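PDB 3TUF: stage III sporulation protein AH from Bacillus subtilis, which takes part in forespore engulfment and forms with SpoIIQ a channel through which mother-cell gene expression triggers sigma-G activation in the forespore. Local coordinates for residues Ala174-Val179 with Val189-Glu194. Residues are numbered along the deposited sequence; the frame is centred on the assembly and turned at random.
Sequences AIIDLV and VAVTFE
Ile-176 and Val-189 bring the backbones of 174-179 and 189-194 nearest, with 7.4 Å between their CA atoms; no hydrogen bond joins the two segments. Helix 169-177 lies in the crossover between the parallel strands 157-163 and 188-194, an arrangement consistent with the alpha-beta-beta-alpha-beta ring-building motif of the family's clan. Val-189, Val-191 and Phe-193 occupy every second position along the strand; the two valines point toward the helix, whereas Ala-190 between them points away.

The buried interface is wholly apolar. With chi1 at -69°, Ile-176 holds CG1 beside its own backbone N and anti to the carbonyl carbon, and this methylene bridges both valines: it lies 3.8 Å from Val-189 CG1 and the same 3.8 Å from Val-191 CG2. Its side chain passes that of Val-189 in the opposite sense but slants across Val-191. Both methyls of Val-191 are engaged, since CG1 also meets Ile-175 CD1 at 4.1 Å. Beyond the helix, Val-179 makes a looser contact with Val-189.

Ile-175 continues inward onto Ile-141 of helix 114-143. One edge of strand 188-194 bonds to strand 157-163; at the other, residues 190-192 pair antiparallel with a strand of the SpoIIQ chain, whose Leu-80 packs on Ile-176 and Val-189. Toward the C-terminal end of the strand, the Phe-193 ring receives Ile-175 obliquely, CD1 lying 4.2 Å from CZ.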
ATOM      1  N   ALA B 174      15.691  17.702  -1.660  1.00 33.44           N
ATOM      2  CA  ALA B 174      15.738  16.773  -0.516  1.00 39.40           C
ATOM      3  C   ALA B 174      14.651  15.672  -0.666  1.00 41.89           C
ATOM      4  O   ALA B 174      14.895  14.504  -0.337  1.00 41.28           O
ATOM      5  CB  ALA B 174      15.615  17.522   0.798  1.00 28.29           C
ATOM      6  N   ILE B 175      13.488  16.015  -1.210  1.00 36.01           N
ATOM      7  CA  ILE B 175      12.518  14.967  -1.512  1.00 30.04           C
ATOM      8  C   ILE B 175      12.983  14.031  -2.618  1.00 32.57           C
ATOM      9  O   ILE B 175      12.937  12.821  -2.485  1.00 38.08           O
ATOM     10  CB  ILE B 175      11.203  15.567  -1.828  1.00 34.27           C
ATOM     11  CG1 ILE B 175      10.643  16.163  -0.517  1.00 40.21           C
ATOM     12  CG2 ILE B 175      10.239  14.509  -2.554  1.00 30.91           C
ATOM     13  CD1 ILE B 175       9.283  16.837  -0.714  1.00 34.73           C
ATOM     14  N   ILE B 176      13.479  14.581  -3.715  1.00 37.92           N
ATOM     15  CA  ILE B 176      13.945  13.739  -4.825  1.00 37.80           C
ATOM     16  C   ILE B 176      15.091  12.854  -4.374  1.00 37.67           C
ATOM     17  O   ILE B 176      15.295  11.752  -4.889  1.00 35.12           O
ATOM     18  CB  ILE B 176      14.335  14.570  -6.076  1.00 35.48           C
ATOM     19  CG1 ILE B 176      13.101  15.172  -6.699  1.00 39.79           C
ATOM     20  CG2 ILE B 176      15.052  13.687  -7.122  1.00 28.45           C
ATOM     21  CD1 ILE B 176      13.480  16.310  -7.712  1.00 35.36           C
ATOM     22  N   ASP B 177      15.828  13.317  -3.372  1.00 37.85           N
ATOM     23  CA  ASP B 177      16.919  12.438  -2.838  1.00 47.19           C
ATOM     24  C   ASP B 177      16.417  11.107  -2.240  1.00 46.59           C
ATOM     25  O   ASP B 177      17.115  10.073  -2.366  1.00 43.51           O
ATOM     26  CB  ASP B 177      17.882  13.210  -1.936  1.00 38.50           C
ATOM     27  CG  ASP B 177      18.712  14.222  -2.735  1.00 53.44           C
ATOM     28  OD1 ASP B 177      18.773  14.071  -4.025  1.00 46.32           O
ATOM     29  OD2 ASP B 177      19.272  15.157  -2.081  1.00 58.07           O
ATOM     30  N   LEU B 178      15.180  11.120  -1.686  1.00 39.13           N
ATOM     31  CA  LEU B 178      14.554   9.870  -1.146  1.00 29.45           C
ATOM     32  C   LEU B 178      14.264   8.791  -2.214  1.00 24.80           C
ATOM     33  O   LEU B 178      14.087   7.612  -1.879  1.00 40.44           O
ATOM     34  CB  LEU B 178      13.353  10.171  -0.294  1.00 24.81           C
ATOM     35  CG  LEU B 178      13.637  11.302   0.681  1.00 29.64           C
ATOM     36  CD1 LEU B 178      12.297  11.784   1.309  1.00 28.12           C
ATOM     37  CD2 LEU B 178      14.635  10.905   1.742  1.00 30.26           C
ATOM     38  N   VAL B 179      14.226   9.184  -3.483  1.00 33.18           N
ATOM     39  CA  VAL B 179      13.811   8.230  -4.538  1.00 28.68           C
ATOM     40  C   VAL B 179      14.977   7.403  -4.939  1.00 26.39           C
ATOM     41  O   VAL B 179      16.086   7.918  -5.008  1.00 36.38           O
ATOM     42  CB  VAL B 179      13.276   8.984  -5.796  1.00 26.61           C
ATOM     43  CG1 VAL B 179      12.921   7.982  -6.936  1.00 24.90           C
ATOM     44  CG2 VAL B 179      12.097   9.800  -5.404  1.00 27.24           C
ATOM     45  N   VAL B 189      10.761  12.476 -12.470  1.00 34.37           N
ATOM     46  CA  VAL B 189      10.259  12.547 -11.135  1.00 35.34           C
ATOM     47  C   VAL B 189       9.737  13.966 -10.971  1.00 35.54           C
ATOM     48  O   VAL B 189      10.446  14.924 -11.220  1.00 40.77           O
ATOM     49  CB  VAL B 189      11.430  12.341 -10.133  1.00 32.00           C
ATOM     50  CG1 VAL B 189      10.996  12.685  -8.729  1.00 34.55           C
ATOM     51  CG2 VAL B 189      12.004  10.910 -10.158  1.00 30.75           C
ATOM     52  N   ALA B 190       8.497  14.128 -10.533  1.00 42.79           N
ATOM     53  CA  ALA B 190       7.992  15.470 -10.347  1.00 40.80           C
ATOM     54  C   ALA B 190       7.494  15.629  -8.923  1.00 37.41           C
ATOM     55  O   ALA B 190       7.011  14.654  -8.320  1.00 41.42           O
ATOM     56  CB  ALA B 190       6.880  15.739 -11.375  1.00 30.48           C
ATOM     57  N   VAL B 191       7.637  16.814  -8.353  1.00 31.47           N
ATOM     58  CA  VAL B 191       7.274  17.004  -6.968  1.00 29.98           C
ATOM     59  C   VAL B 191       6.516  18.270  -6.904  1.00 33.15           C
ATOM     60  O   VAL B 191       7.073  19.334  -7.235  1.00 40.42           O
ATOM     61  CB  VAL B 191       8.504  17.238  -6.137  1.00 31.57           C
ATOM     62  CG1 VAL B 191       8.149  17.480  -4.650  1.00 28.10           C
ATOM     63  CG2 VAL B 191       9.388  16.048  -6.295  1.00 36.64           C
ATOM     64  N   THR B 192       5.256  18.188  -6.470  1.00 39.92           N
ATOM     65  CA  THR B 192       4.400  19.366  -6.368  1.00 42.03           C
ATOM     66  C   THR B 192       4.130  19.664  -4.919  1.00 43.81           C
ATOM     67  O   THR B 192       3.868  18.748  -4.160  1.00 45.88           O
ATOM     68  CB  THR B 192       3.068  19.039  -7.003  1.00 42.13           C
ATOM     69  OG1 THR B 192       3.318  18.478  -8.301  1.00 39.38           O
ATOM     70  CG2 THR B 192       2.177  20.274  -7.106  1.00 43.01           C
ATOM     71  N   PHE B 193       4.175  20.943  -4.548  1.00 50.75           N
ATOM     72  CA  PHE B 193       3.886  21.396  -3.177  1.00 52.70           C
ATOM     73  C   PHE B 193       2.541  22.114  -3.126  1.00 56.64           C
ATOM     74  O   PHE B 193       2.401  23.212  -3.658  1.00 58.66           O
ATOM     75  CB  PHE B 193       4.968  22.356  -2.679  1.00 54.47           C
ATOM     76  CG  PHE B 193       6.352  21.747  -2.636  1.00 60.10           C
ATOM     77  CD1 PHE B 193       7.021  21.382  -3.815  1.00 64.45           C
ATOM     78  CD2 PHE B 193       6.979  21.533  -1.445  1.00 60.23           C
ATOM     79  CE1 PHE B 193       8.303  20.782  -3.783  1.00 58.56           C
ATOM     80  CE2 PHE B 193       8.244  20.950  -1.414  1.00 60.31           C
ATOM     81  CZ  PHE B 193       8.905  20.582  -2.588  1.00 58.68           C
ATOM     82  N   GLU B 194       1.564  21.484  -2.473  1.00 59.85           N
ATOM     83  CA  GLU B 194       0.194  22.012  -2.290  1.00 63.56           C
ATOM     84  C   GLU B 194       0.040  22.859  -1.023  1.00 76.01           C
ATOM     85  O   GLU B 194       0.474  22.424   0.053  1.00 68.29           O
ATOM     86  CB  GLU B 194      -0.774  20.848  -2.136  1.00 69.38           C
ATOM     87  CG  GLU B 194      -0.914  19.992  -3.351  1.00 69.76           C
ATOM     88  CD  GLU B 194      -1.934  20.542  -4.306  1.00 86.02           C
ATOM     89  OE1 GLU B 194      -2.170  21.774  -4.272  1.00 88.88           O
ATOM     90  OE2 GLU B 194      -2.509  19.741  -5.077  1.00 97.76           O
TER